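Local coordinates for protein endo-b-1,4-glucanase (Nasutitermes takasagoensis, PDB 1KS8) that probably cuts internal beta-1,4-glucosidic linkages of cellulose, lichenin and cereal beta-D-glucans, as a glycoside hydrolase family 9 endoglucanase, at residues V8-L13 against S84-L89; L72-I77 against A310-L315; K105-Q110 against A181-D186; N111-Q116 against S149-E154. One frame throughout, in Å; residues are numbered along the deposited sequence.

Interaction 1 of 4, residues V8-L13 against S84-L89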
loop_
_atom_site.group_PDB
_atom_site.type_symbol
_atom_site.label_atom_id
_atom_site.label_comp_id
_atom_site.label_asym_id
_atom_site.label_seq_id
_atom_site.Cartn_x
_atom_site.Cartn_y
_atom_site.Cartn_z
ATOM N N VAL A 8 -14.304 -8.608 6.029
ATOM C CA VAL A 8 -13.057 -8.733 5.284
ATOM C C VAL A 8 -12.249 -7.453 5.512
ATOM O O VAL A 8 -11.025 -7.500 5.626
ATOM C CB VAL A 8 -13.296 -8.961 3.773
ATOM C CG1 VAL A 8 -11.961 -9.155 3.062
ATOM C CG2 VAL A 8 -14.165 -10.193 3.568
ATOM N N LEU A 9 -12.940 -6.315 5.598
ATOM C CA LEU A 9 -12.274 -5.035 5.855
ATOM C C LEU A 9 -11.570 -5.110 7.211
ATOM O O LEU A 9 -10.411 -4.716 7.343
ATOM C CB LEU A 9 -13.291 -3.884 5.856
ATOM C CG LEU A 9 -12.777 -2.483 6.222
ATOM C CD1 LEU A 9 -11.592 -2.104 5.348
ATOM C CD2 LEU A 9 -13.902 -1.473 6.048
ATOM N N ARG A 10 -12.272 -5.618 8.219
ATOM C CA ARG A 10 -11.682 -5.759 9.545
ATOM C C ARG A 10 -10.495 -6.719 9.474
ATOM O O ARG A 10 -9.479 -6.511 10.137
ATOM C CB ARG A 10 -12.712 -6.295 10.540
ATOM C CG ARG A 10 -13.883 -5.362 10.782
ATOM C CD ARG A 10 -14.903 -5.982 11.733
ATOM N NE ARG A 10 -16.163 -5.248 11.708
ATOM C CZ ARG A 10 -17.333 -5.777 11.362
ATOM N NH1 ARG A 10 -17.416 -7.054 11.010
ATOM N NH2 ARG A 10 -18.423 -5.022 11.361
ATOM N N ASP A 11 -10.625 -7.769 8.668
ATOM C CA ASP A 11 -9.544 -8.741 8.519
ATOM C C ASP A 11 -8.318 -8.077 7.901
ATOM O O ASP A 11 -7.191 -8.322 8.325
ATOM C CB ASP A 11 -9.977 -9.910 7.630
ATOM C CG ASP A 11 -10.932 -10.868 8.324
ATOM O OD1 ASP A 11 -11.396 -11.809 7.646
ATOM O OD2 ASP A 11 -11.216 -10.695 9.527
ATOM N N SER A 12 -8.537 -7.238 6.892
ATOM C CA SER A 12 -7.425 -6.550 6.245
ATOM C C SER A 12 -6.690 -5.678 7.264
ATOM O O SER A 12 -5.464 -5.569 7.238
ATOM C CB SER A 12 -7.932 -5.701 5.076
ATOM O OG SER A 12 -6.851 -5.166 4.324
ATOM N N LEU A 13 -7.439 -5.058 8.170
ATOM C CA LEU A 13 -6.815 -4.238 9.195
ATOM C C LEU A 13 -5.985 -5.119 10.126
ATOM O O LEU A 13 -4.967 -4.675 10.656
ATOM C CB LEU A 13 -7.881 -3.455 9.969
ATOM C CG LEU A 13 -8.403 -2.250 9.175
ATOM C CD1 LEU A 13 -9.707 -1.751 9.771
ATOM C CD2 LEU A 13 -7.340 -1.150 9.166
ATOM N N SER A 84 -16.923 3.315 8.902
ATOM C CA SER A 84 -17.855 3.532 10.003
ATOM C C SER A 84 -18.898 2.426 10.100
ATOM O O SER A 84 -19.206 1.953 11.193
ATOM C CB SER A 84 -18.547 4.887 9.854
ATOM O OG SER A 84 -17.642 5.941 10.129
ATOM N N SER A 85 -19.439 2.011 8.959
ATOM C CA SER A 85 -20.443 0.954 8.946
ATOM C C SER A 85 -19.871 -0.360 9.460
ATOM O O SER A 85 -20.595 -1.193 10.010
ATOM C CB SER A 85 -20.990 0.755 7.530
ATOM O OG SER A 85 -21.767 1.869 7.127
ATOM N N ALA A 86 -18.567 -0.544 9.281
ATOM C CA ALA A 86 -17.903 -1.761 9.728
ATOM C C ALA A 86 -17.373 -1.605 11.150
ATOM O O ALA A 86 -16.751 -2.523 11.687
ATOM C CB ALA A 86 -16.757 -2.106 8.781
ATOM N N GLY A 87 -17.627 -0.448 11.755
ATOM C CA GLY A 87 -17.148 -0.189 13.102
ATOM C C GLY A 87 -15.633 -0.230 13.129
ATOM O O GLY A 87 -15.026 -0.635 14.119
ATOM N N ALA A 88 -15.021 0.210 12.033
ATOM C CA ALA A 88 -13.570 0.192 11.904
ATOM C C ALA A 88 -12.945 1.550 11.593
ATOM O O ALA A 88 -11.819 1.615 11.100
ATOM C CB ALA A 88 -13.175 -0.815 10.828
ATOM N N LEU A 89 -13.660 2.632 11.878
ATOM C CA LEU A 89 -13.126 3.964 11.607
ATOM C C LEU A 89 -11.873 4.249 12.431
ATOM O O LEU A 89 -10.864 4.706 11.898
ATOM C CB LEU A 89 -14.185 5.033 11.885
ATOM C CG LEU A 89 -13.761 6.484 11.632
ATOM C CD1 LEU A 89 -13.313 6.654 10.189
ATOM C CD2 LEU A 89 -14.928 7.413 11.938
HETATM O O HOH W 1 -20.245 -2.891 12.252
#
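Arg10 and Ala86 make the polar half of this contact. Two guanidinium nitrogens of Arg10, NE and NH2, close side-on upon one acceptor, the backbone O of Ala86, which lies near the guanidinium plane. NE reaches Ala86 O over 2.8 Å and meets it in the carbonyl plane, with an N-H...O angle of 149°. NH2 lies 3.0 Å from the same Ala86 O, but it stands above the carbonyl plane, and its bond is more bent, at 135°. The side chain runs extended from CG to NE, which carries the flat group out from helix 5-18 to the turn, where the two bonds probably restrict its rotation. A water joins in at the guanidinium edge: it donates to Ser85 O and takes a weak bond from Arg10 NH2.

The apolar half consists of two leucine methyls set on two alanines. Leu9 CD2 rests 4.0 Å from Ala86 CB, and Leu13, one helical turn on, brings CD1 to 3.7 Å from Ala88 CB. Tyr83, Gln422 and Ala95 add further packing round these leucines.

Gly87, between the two alanines, has positive phi and ends helix 80-85 in a Schellman motif, while Ala88 is the N-cap residue of helix 89-106. The contact thus sets helix 5-18 against the tight turn that joins helices 80-85 and 89-106 in this (alpha/alpha)6 enzyme, with arginine gripping a carbonyl at the helix C-terminus.

Interaction 2 of 4, residues L72-I77 against A310-L315; sequences LAWGLI and AAFIML
Phe312 sets the edge of its ring on the face of Trp74 in a T-shaped stack. The planes stand at 86°, and the centroid of the indole six-membered ring is 5.0 Å from that of the Phe312 ring. Phe312 CE2 does the touching: it hangs over one indole face, displaced toward the rim, with Trp74 CE3 its closest atom at 3.5 Å. On both residues CG is anti to the backbone N (chi1 -171° for Trp74), which sends the rings toward each other between the helices. Trp74 also meets Trp217 and Trp221 edge-to-face, making an aromatic cluster.

Aliphatic packing completes the contact. Ile313 CD1 approaches Trp74 CH2 at 4.3 Å, and Gly75 CA lies 4.2 Å from Phe312 CZ, bringing bare backbone against the phenyl ring. With an alanine in place of Trp74, Phe312 CE2 would probably lose the aromatic face beneath it, and a gap would be likely to open between the helices.

Helices 62-78 and 303-319 run roughly in the same direction, their short segments inclined at 32° with axes 12.5 Å apart at closest approach. At that separation Trp74 and Phe312 span the distance between the helices. The T-shaped pair lies in the buried interior of this family 9 (alpha/alpha)6 fold.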
loop_
_atom_site.group_PDB
_atom_site.type_symbol
_atom_site.label_atom_id
_atom_site.label_comp_id
_atom_site.label_asym_id
_atom_site.label_seq_id
_atom_site.Cartn_x
_atom_site.Cartn_y
_atom_site.Cartn_z
ATOM N N LEU A 72 -4.438 3.856 1.505
ATOM C CA LEU A 72 -5.307 3.582 2.642
ATOM C C LEU A 72 -6.011 4.874 3.061
ATOM O O LEU A 72 -7.212 4.872 3.321
ATOM C CB LEU A 72 -4.508 3.013 3.822
ATOM C CG LEU A 72 -3.990 1.577 3.681
ATOM C CD1 LEU A 72 -3.303 1.184 4.977
ATOM C CD2 LEU A 72 -5.141 0.613 3.374
ATOM N N ALA A 73 -5.269 5.977 3.117
ATOM C CA ALA A 73 -5.857 7.260 3.500
ATOM C C ALA A 73 -6.894 7.694 2.464
ATOM O O ALA A 73 -7.951 8.217 2.807
ATOM C CB ALA A 73 -4.762 8.322 3.629
ATOM N N TRP A 74 -6.581 7.469 1.194
ATOM C CA TRP A 74 -7.469 7.825 0.091
ATOM C C TRP A 74 -8.835 7.156 0.269
ATOM O O TRP A 74 -9.878 7.800 0.132
ATOM C CB TRP A 74 -6.810 7.391 -1.219
ATOM C CG TRP A 74 -7.460 7.846 -2.492
ATOM C CD1 TRP A 74 -8.448 8.780 -2.639
ATOM C CD2 TRP A 74 -7.114 7.415 -3.811
ATOM N NE1 TRP A 74 -8.733 8.959 -3.974
ATOM C CE2 TRP A 74 -7.929 8.132 -4.715
ATOM C CE3 TRP A 74 -6.190 6.491 -4.317
ATOM C CZ2 TRP A 74 -7.846 7.953 -6.100
ATOM C CZ3 TRP A 74 -6.108 6.313 -5.695
ATOM C CH2 TRP A 74 -6.932 7.042 -6.569
ATOM N N GLY A 75 -8.829 5.865 0.587
ATOM C CA GLY A 75 -10.078 5.151 0.784
ATOM C C GLY A 75 -10.811 5.627 2.025
ATOM O O GLY A 75 -12.041 5.650 2.058
ATOM N N LEU A 76 -10.052 5.998 3.052
ATOM C CA LEU A 76 -10.622 6.489 4.303
ATOM C C LEU A 76 -11.335 7.817 4.087
ATOM O O LEU A 76 -12.316 8.126 4.766
ATOM C CB LEU A 76 -9.523 6.679 5.350
ATOM C CG LEU A 76 -9.463 5.684 6.508
ATOM C CD1 LEU A 76 -8.281 6.034 7.401
ATOM C CD2 LEU A 76 -10.759 5.724 7.304
ATOM N N ILE A 77 -10.829 8.605 3.146
ATOM C CA ILE A 77 -11.418 9.905 2.841
ATOM C C ILE A 77 -12.680 9.785 1.987
ATOM O O ILE A 77 -13.726 10.333 2.335
ATOM C CB ILE A 77 -10.406 10.808 2.097
ATOM C CG1 ILE A 77 -9.202 11.098 3.000
ATOM C CG2 ILE A 77 -11.085 12.107 1.663
ATOM C CD1 ILE A 77 -8.013 11.696 2.265
ATOM N N ALA A 310 -7.088 -2.256 -9.746
ATOM C CA ALA A 310 -7.925 -1.853 -10.867
ATOM C C ALA A 310 -9.351 -1.665 -10.357
ATOM O O ALA A 310 -10.035 -0.714 -10.744
ATOM C CB ALA A 310 -7.887 -2.912 -11.962
ATOM N N ALA A 311 -9.795 -2.564 -9.484
ATOM C CA ALA A 311 -11.140 -2.469 -8.926
ATOM C C ALA A 311 -11.311 -1.138 -8.199
ATOM O O ALA A 311 -12.356 -0.495 -8.308
ATOM C CB ALA A 311 -11.407 -3.632 -7.969
ATOM N N PHE A 312 -10.289 -0.714 -7.460
ATOM C CA PHE A 312 -10.401 0.549 -6.745
ATOM C C PHE A 312 -10.477 1.729 -7.706
ATOM O O PHE A 312 -11.230 2.672 -7.470
ATOM C CB PHE A 312 -9.236 0.756 -5.780
ATOM C CG PHE A 312 -9.423 1.946 -4.888
ATOM C CD1 PHE A 312 -10.501 2.002 -4.011
ATOM C CD2 PHE A 312 -8.565 3.037 -4.966
ATOM C CE1 PHE A 312 -10.728 3.128 -3.225
ATOM C CE2 PHE A 312 -8.784 4.170 -4.183
ATOM C CZ PHE A 312 -9.868 4.214 -3.313
ATOM N N ILE A 313 -9.699 1.688 -8.784
ATOM C CA ILE A 313 -9.745 2.766 -9.765
ATOM C C ILE A 313 -11.154 2.826 -10.349
ATOM O O ILE A 313 -11.694 3.908 -10.576
ATOM C CB ILE A 313 -8.712 2.545 -10.900
ATOM C CG1 ILE A 313 -7.299 2.805 -10.365
ATOM C CG2 ILE A 313 -9.007 3.473 -12.080
ATOM C CD1 ILE A 313 -7.061 4.232 -9.874
ATOM N N MET A 314 -11.757 1.663 -10.572
ATOM C CA MET A 314 -13.109 1.607 -11.118
ATOM C C MET A 314 -14.117 2.206 -10.144
ATOM O O MET A 314 -15.036 2.919 -10.550
ATOM C CB MET A 314 -13.498 0.163 -11.433
ATOM C CG MET A 314 -12.761 -0.414 -12.623
ATOM S SD MET A 314 -13.303 -2.087 -12.994
ATOM C CE MET A 314 -11.951 -2.645 -14.023
ATOM N N LEU A 315 -13.946 1.914 -8.858
ATOM C CA LEU A 315 -14.845 2.442 -7.841
ATOM C C LEU A 315 -14.698 3.960 -7.739
ATOM O O LEU A 315 -15.683 4.676 -7.533
ATOM C CB LEU A 315 -14.562 1.765 -6.496
ATOM C CG LEU A 315 -15.023 0.302 -6.473
ATOM C CD1 LEU A 315 -14.339 -0.459 -5.344
ATOM C CD2 LEU A 315 -16.535 0.255 -6.322
#

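Interaction 3 of 4, residues K105-Q110 against A181-D186; sequences KAHTSQ and ARQLFD
His107 turns one face of its imidazole to Leu184 and an edge to Gln183. Leu184 CG sits almost squarely above the ring, 3.9 Å from the centroid and 10° off the normal, a CH-pi contact over the centre; its CD2 follows across the same face, 3.7 Å from His107 CD2. Gln183 comes from the side. Its OE1 lies near the imidazole plane, 3.2 Å from His107 CE1, a close approach to a carbon with no hydrogen bond, and its amide is turned steeply to the ring.

With CG anti to the backbone N (chi1 -169°), the imidazole projects from the loop toward helix 171-190. Both ring nitrogens are engaged: NE2 donates to Gln110 O at 2.9 Å along a nearly straight 171° path, arriving above the carbonyl plane, while ND1 is hydrogen-bonded to ND1 of His180. A phenylalanine at His107 would probably keep an aromatic face for Leu184 but leave Gln110 O and His180 without these bonds, freeing the loop to shift.

Farther out, Gln110 bends at chi2 and lays CG 3.6 Å from Gln183 NE2, the two amide planes nearly perpendicular. A water accepts from Gln183 NE2 at 3.0 Å and gives a weak bond to Gln110 OE1.

His107 centres an inverse gamma turn just after helix 89-106, and the loop leads on to strand 113-117. Helix 171-190 lies against this link, Leu184 also packing on Phe113 of that strand and on Thr155, Ala156 and Leu159 of helix 149-165.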
loop_
_atom_site.group_PDB
_atom_site.type_symbol
_atom_site.label_atom_id
_atom_site.label_comp_id
_atom_site.label_asym_id
_atom_site.label_seq_id
_atom_site.Cartn_x
_atom_site.Cartn_y
_atom_site.Cartn_z
ATOM N N LYS A 105 9.313 10.610 11.599
ATOM C CA LYS A 105 10.624 10.313 12.171
ATOM C C LYS A 105 11.676 10.235 11.069
ATOM O O LYS A 105 12.790 10.733 11.227
ATOM C CB LYS A 105 10.610 8.975 12.916
ATOM C CG LYS A 105 9.750 8.937 14.162
ATOM C CD LYS A 105 9.927 7.601 14.866
ATOM C CE LYS A 105 9.043 7.495 16.095
ATOM N NZ LYS A 105 9.177 6.171 16.764
ATOM N N ALA A 106 11.319 9.601 9.956
ATOM C CA ALA A 106 12.239 9.442 8.835
ATOM C C ALA A 106 12.611 10.773 8.186
ATOM O O ALA A 106 13.638 10.879 7.515
ATOM C CB ALA A 106 11.635 8.494 7.798
ATOM N N HIS A 107 11.770 11.782 8.378
ATOM C CA HIS A 107 12.025 13.112 7.831
ATOM C C HIS A 107 12.897 13.827 8.860
ATOM O O HIS A 107 12.429 14.697 9.598
ATOM C CB HIS A 107 10.711 13.864 7.653
ATOM C CG HIS A 107 10.843 15.132 6.871
ATOM N ND1 HIS A 107 9.957 16.180 7.000
ATOM C CD2 HIS A 107 11.748 15.516 5.940
ATOM C CE1 HIS A 107 10.312 17.155 6.183
ATOM N NE2 HIS A 107 11.395 16.779 5.529
ATOM N N THR A 108 14.168 13.448 8.893
ATOM C CA THR A 108 15.124 13.983 9.856
ATOM C C THR A 108 15.532 15.444 9.675
ATOM O O THR A 108 15.944 16.097 10.634
ATOM C CB THR A 108 16.374 13.084 9.891
ATOM O OG1 THR A 108 16.787 12.794 8.551
ATOM C CG2 THR A 108 16.056 11.773 10.599
ATOM N N SER A 109 15.432 15.950 8.453
ATOM C CA SER A 109 15.752 17.345 8.168
ATOM C C SER A 109 14.827 17.735 7.025
ATOM O O SER A 109 14.305 16.865 6.336
ATOM C CB SER A 109 17.214 17.504 7.751
ATOM O OG SER A 109 17.586 18.873 7.776
ATOM N N GLN A 110 14.614 19.029 6.815
ATOM C CA GLN A 110 13.708 19.456 5.756
ATOM C C GLN A 110 13.975 18.790 4.407
ATOM O O GLN A 110 13.035 18.371 3.727
ATOM C CB GLN A 110 13.732 20.982 5.623
ATOM C CG GLN A 110 13.011 21.698 6.769
ATOM C CD GLN A 110 13.781 21.666 8.083
ATOM O OE1 GLN A 110 13.200 21.836 9.159
ATOM N NE2 GLN A 110 15.090 21.468 8.000
ATOM N N ALA A 181 4.513 17.339 4.829
ATOM C CA ALA A 181 4.127 17.082 3.444
ATOM C C ALA A 181 4.630 18.188 2.519
ATOM O O ALA A 181 5.177 17.911 1.456
ATOM C CB ALA A 181 2.612 16.959 3.337
ATOM N N ARG A 182 4.446 19.440 2.927
ATOM C CA ARG A 182 4.889 20.570 2.112
ATOM C C ARG A 182 6.399 20.569 1.904
ATOM O O ARG A 182 6.885 20.815 0.799
ATOM C CB ARG A 182 4.478 21.893 2.760
ATOM C CG ARG A 182 2.980 22.105 2.871
ATOM C CD ARG A 182 2.675 23.528 3.318
ATOM N NE ARG A 182 1.241 23.776 3.436
ATOM C CZ ARG A 182 0.707 24.977 3.640
ATOM N NH1 ARG A 182 1.489 26.042 3.749
ATOM N NH2 ARG A 182 -0.609 25.112 3.735
ATOM N N GLN A 183 7.139 20.302 2.974
ATOM C CA GLN A 183 8.593 20.281 2.911
ATOM C C GLN A 183 9.106 19.142 2.041
ATOM O O GLN A 183 10.038 19.328 1.262
ATOM C CB GLN A 183 9.175 20.175 4.321
ATOM C CG GLN A 183 8.701 21.290 5.242
ATOM C CD GLN A 183 9.211 21.137 6.656
ATOM O OE1 GLN A 183 9.337 20.022 7.164
ATOM N NE2 GLN A 183 9.489 22.260 7.310
ATOM N N LEU A 184 8.501 17.964 2.166
ATOM C CA LEU A 184 8.934 16.830 1.358
ATOM C C LEU A 184 8.634 17.042 -0.120
ATOM O O LEU A 184 9.399 16.595 -0.975
ATOM C CB LEU A 184 8.293 15.533 1.864
ATOM C CG LEU A 184 9.005 14.974 3.101
ATOM C CD1 LEU A 184 8.164 13.883 3.740
ATOM C CD2 LEU A 184 10.377 14.444 2.702
ATOM N N PHE A 185 7.536 17.727 -0.430
ATOM C CA PHE A 185 7.224 17.990 -1.828
ATOM C C PHE A 185 8.271 18.936 -2.405
ATOM O O PHE A 185 8.745 18.738 -3.519
ATOM C CB PHE A 185 5.848 18.628 -2.001
ATOM C CG PHE A 185 5.551 19.007 -3.424
ATOM C CD1 PHE A 185 5.327 18.024 -4.385
ATOM C CD2 PHE A 185 5.575 20.339 -3.823
ATOM C CE1 PHE A 185 5.134 18.361 -5.724
ATOM C CE2 PHE A 185 5.382 20.687 -5.159
ATOM C CZ PHE A 185 5.164 19.696 -6.111
ATOM N N ASP A 186 8.621 19.970 -1.645
ATOM C CA ASP A 186 9.621 20.926 -2.099
ATOM C C ASP A 186 10.938 20.204 -2.344
ATOM O O ASP A 186 11.616 20.450 -3.338
ATOM C CB ASP A 186 9.805 22.032 -1.061
ATOM C CG ASP A 186 8.716 23.086 -1.135
ATOM O OD1 ASP A 186 8.589 23.874 -0.176
ATOM O OD2 ASP A 186 7.995 23.133 -2.156
HETATM O O HOH W 2 10.076 22.245 10.233
#

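Interaction 4 of 4, residues N111-Q116 against S149-E154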
loop_
_atom_site.group_PDB
_atom_site.type_symbol
_atom_site.label_atom_id
_atom_site.label_comp_id
_atom_site.label_asym_id
_atom_site.label_seq_id
_atom_site.Cartn_x
_atom_site.Cartn_y
_atom_site.Cartn_z
ATOM N N ASN A 111 15.245 18.679 4.027
ATOM C CA ASN A 111 15.607 18.053 2.761
ATOM C C ASN A 111 16.370 16.745 2.943
ATOM O O ASN A 111 17.282 16.436 2.179
ATOM C CB ASN A 111 16.432 19.021 1.911
ATOM C CG ASN A 111 15.638 20.241 1.490
ATOM O OD1 ASN A 111 14.569 20.120 0.894
ATOM N ND2 ASN A 111 16.158 21.423 1.799
ATOM N N GLU A 112 15.997 15.984 3.968
ATOM C CA GLU A 112 16.628 14.698 4.241
ATOM C C GLU A 112 15.522 13.735 4.630
ATOM O O GLU A 112 14.647 14.071 5.428
ATOM C CB GLU A 112 17.640 14.809 5.384
ATOM C CG GLU A 112 18.456 13.537 5.593
ATOM C CD GLU A 112 19.543 13.697 6.635
ATOM O OE1 GLU A 112 19.244 13.574 7.842
ATOM O OE2 GLU A 112 20.700 13.961 6.244
ATOM N N PHE A 113 15.558 12.535 4.066
ATOM C CA PHE A 113 14.525 11.558 4.363
ATOM C C PHE A 113 15.047 10.130 4.325
ATOM O O PHE A 113 15.652 9.705 3.337
ATOM C CB PHE A 113 13.380 11.706 3.358
ATOM C CG PHE A 113 12.198 10.840 3.661
ATOM C CD1 PHE A 113 11.364 11.138 4.729
ATOM C CD2 PHE A 113 11.937 9.706 2.898
ATOM C CE1 PHE A 113 10.284 10.320 5.039
ATOM C CE2 PHE A 113 10.858 8.878 3.200
ATOM C CZ PHE A 113 10.030 9.186 4.274
ATOM N N TYR A 114 14.821 9.385 5.400
ATOM C CA TYR A 114 15.254 7.998 5.427
ATOM C C TYR A 114 14.232 7.141 4.698
ATOM O O TYR A 114 13.048 7.128 5.044
ATOM C CB TYR A 114 15.463 7.515 6.863
ATOM C CG TYR A 114 16.801 7.950 7.408
ATOM C CD1 TYR A 114 16.990 9.241 7.908
ATOM C CD2 TYR A 114 17.901 7.096 7.351
ATOM C CE1 TYR A 114 18.252 9.669 8.332
ATOM C CE2 TYR A 114 19.160 7.513 7.770
ATOM C CZ TYR A 114 19.328 8.798 8.256
ATOM O OH TYR A 114 20.580 9.209 8.651
ATOM N N GLY A 115 14.703 6.439 3.672
ATOM C CA GLY A 115 13.822 5.611 2.870
ATOM C C GLY A 115 13.917 4.119 3.098
ATOM O O GLY A 115 13.210 3.348 2.446
ATOM N N GLN A 116 14.779 3.691 4.012
ATOM C CA GLN A 116 14.902 2.267 4.270
ATOM C C GLN A 116 15.607 1.959 5.576
ATOM O O GLN A 116 16.536 2.662 5.968
ATOM C CB GLN A 116 15.673 1.593 3.128
ATOM C CG GLN A 116 15.516 0.074 3.062
ATOM C CD GLN A 116 16.197 -0.525 1.842
ATOM O OE1 GLN A 116 16.011 -0.050 0.720
ATOM N NE2 GLN A 116 16.983 -1.578 2.053
ATOM N N SER A 149 12.961 11.945 -5.817
ATOM C CA SER A 149 11.684 12.606 -6.065
ATOM C C SER A 149 10.488 11.680 -5.923
ATOM O O SER A 149 9.434 12.097 -5.444
ATOM C CB SER A 149 11.672 13.223 -7.465
ATOM O OG SER A 149 12.755 14.120 -7.628
ATOM N N ASP A 150 10.640 10.430 -6.350
ATOM C CA ASP A 150 9.540 9.483 -6.242
ATOM C C ASP A 150 9.239 9.116 -4.792
ATOM O O ASP A 150 8.081 9.133 -4.372
ATOM C CB ASP A 150 9.804 8.215 -7.078
ATOM C CG ASP A 150 11.263 7.766 -7.065
ATOM O OD1 ASP A 150 12.081 8.286 -6.278
ATOM O OD2 ASP A 150 11.588 6.859 -7.862
ATOM N N LEU A 151 10.280 8.806 -4.025
ATOM C CA LEU A 151 10.112 8.448 -2.621
ATOM C C LEU A 151 9.594 9.630 -1.805
ATOM O O LEU A 151 8.639 9.493 -1.040
ATOM C CB LEU A 151 11.440 7.970 -2.038
ATOM C CG LEU A 151 11.475 7.705 -0.530
ATOM C CD1 LEU A 151 10.519 6.578 -0.170
ATOM C CD2 LEU A 151 12.897 7.353 -0.121
ATOM N N ALA A 152 10.231 10.788 -1.967
ATOM C CA ALA A 152 9.821 11.985 -1.241
ATOM C C ALA A 152 8.416 12.409 -1.667
ATOM O O ALA A 152 7.605 12.837 -0.842
ATOM C CB ALA A 152 10.813 13.119 -1.498
ATOM N N GLY A 153 8.138 12.283 -2.962
ATOM C CA GLY A 153 6.832 12.646 -3.481
ATOM C C GLY A 153 5.708 11.767 -2.961
ATOM O O GLY A 153 4.665 12.270 -2.545
ATOM N N GLU A 154 5.907 10.452 -2.978
ATOM C CA GLU A 154 4.864 9.556 -2.495
ATOM C C GLU A 154 4.640 9.772 -1.007
ATOM O O GLU A 154 3.511 9.710 -0.529
ATOM C CB GLU A 154 5.231 8.093 -2.752
ATOM C CG GLU A 154 4.091 7.117 -2.457
ATOM C CD GLU A 154 2.858 7.387 -3.305
ATOM O OE1 GLU A 154 3.005 7.479 -4.542
ATOM O OE2 GLU A 154 1.746 7.506 -2.744
#
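Phe113 and Leu151 each hold CG anti to the backbone N (chi1 -174° and 173°), and these torsions carry the phenyl ring from the strand and the isobutyl group from the helix into a common apolar layer. The ring receives the leucine at its edge, not over a face: Leu151 CD2 lies near the ring plane, 3.9 Å from Phe113 CD2. Leu151 CG lies 4.0 Å from Phe113 CE2, a little to one side of the ring plane.

The other neighbour of Leu151 CD2 is backbone. Gly115 CA comes within 3.6 Å of that methyl, and a beta carbon on Gly115 would probably crowd it, so this close approach is consistent with a glycine here. Gly115 and Gln116 both face Tyr140 in a classic beta bulge, where strand 113-117 pairs with strand 139-142 in the small antiparallel sheet; Gly115 is also bonded through its backbone to Gly62. The helix that meets this sheet, 149-165, is one of the many of the (alpha/alpha)6 fold.

In the first turn of that helix Asp150 OD1 accepts from Leu151 N at 2.9 Å, on the anti side but tilted from the carboxylate plane, and also from Tyr195 N. Its OD2 is bonded to Ser208 OG. The side chain of Leu151 lies about 8 Å from that of Glu214, a calcium-binding residue of this protein, though no calcium is bound in this model.

In the fold
Interactions 3 and 4 are neighbours, their centres 8 Å apart: helix 89-106 runs through the loop of interaction 3 into the strand of interaction 4, and helices 149-165 and 171-190 are consecutive. Ala106 CB packs on Phe113 CE1 between them. Interactions 1 and 2 touch through Leu89 CD1 and Leu76 CD2, and lie about 30 Å and 23 Å, centre to centre, from interaction 4. Interaction 2, nearest the middle of the chain, is wholly apolar and aromatic; interaction 4 is buried and apolar across its interface. Interaction 1 mixes buried methyls with a partly exposed arginine, and interaction 3, the outermost and only partly buried, sets a hydrogen-bonded histidine against leucine and glutamine, with a water between two glutamines.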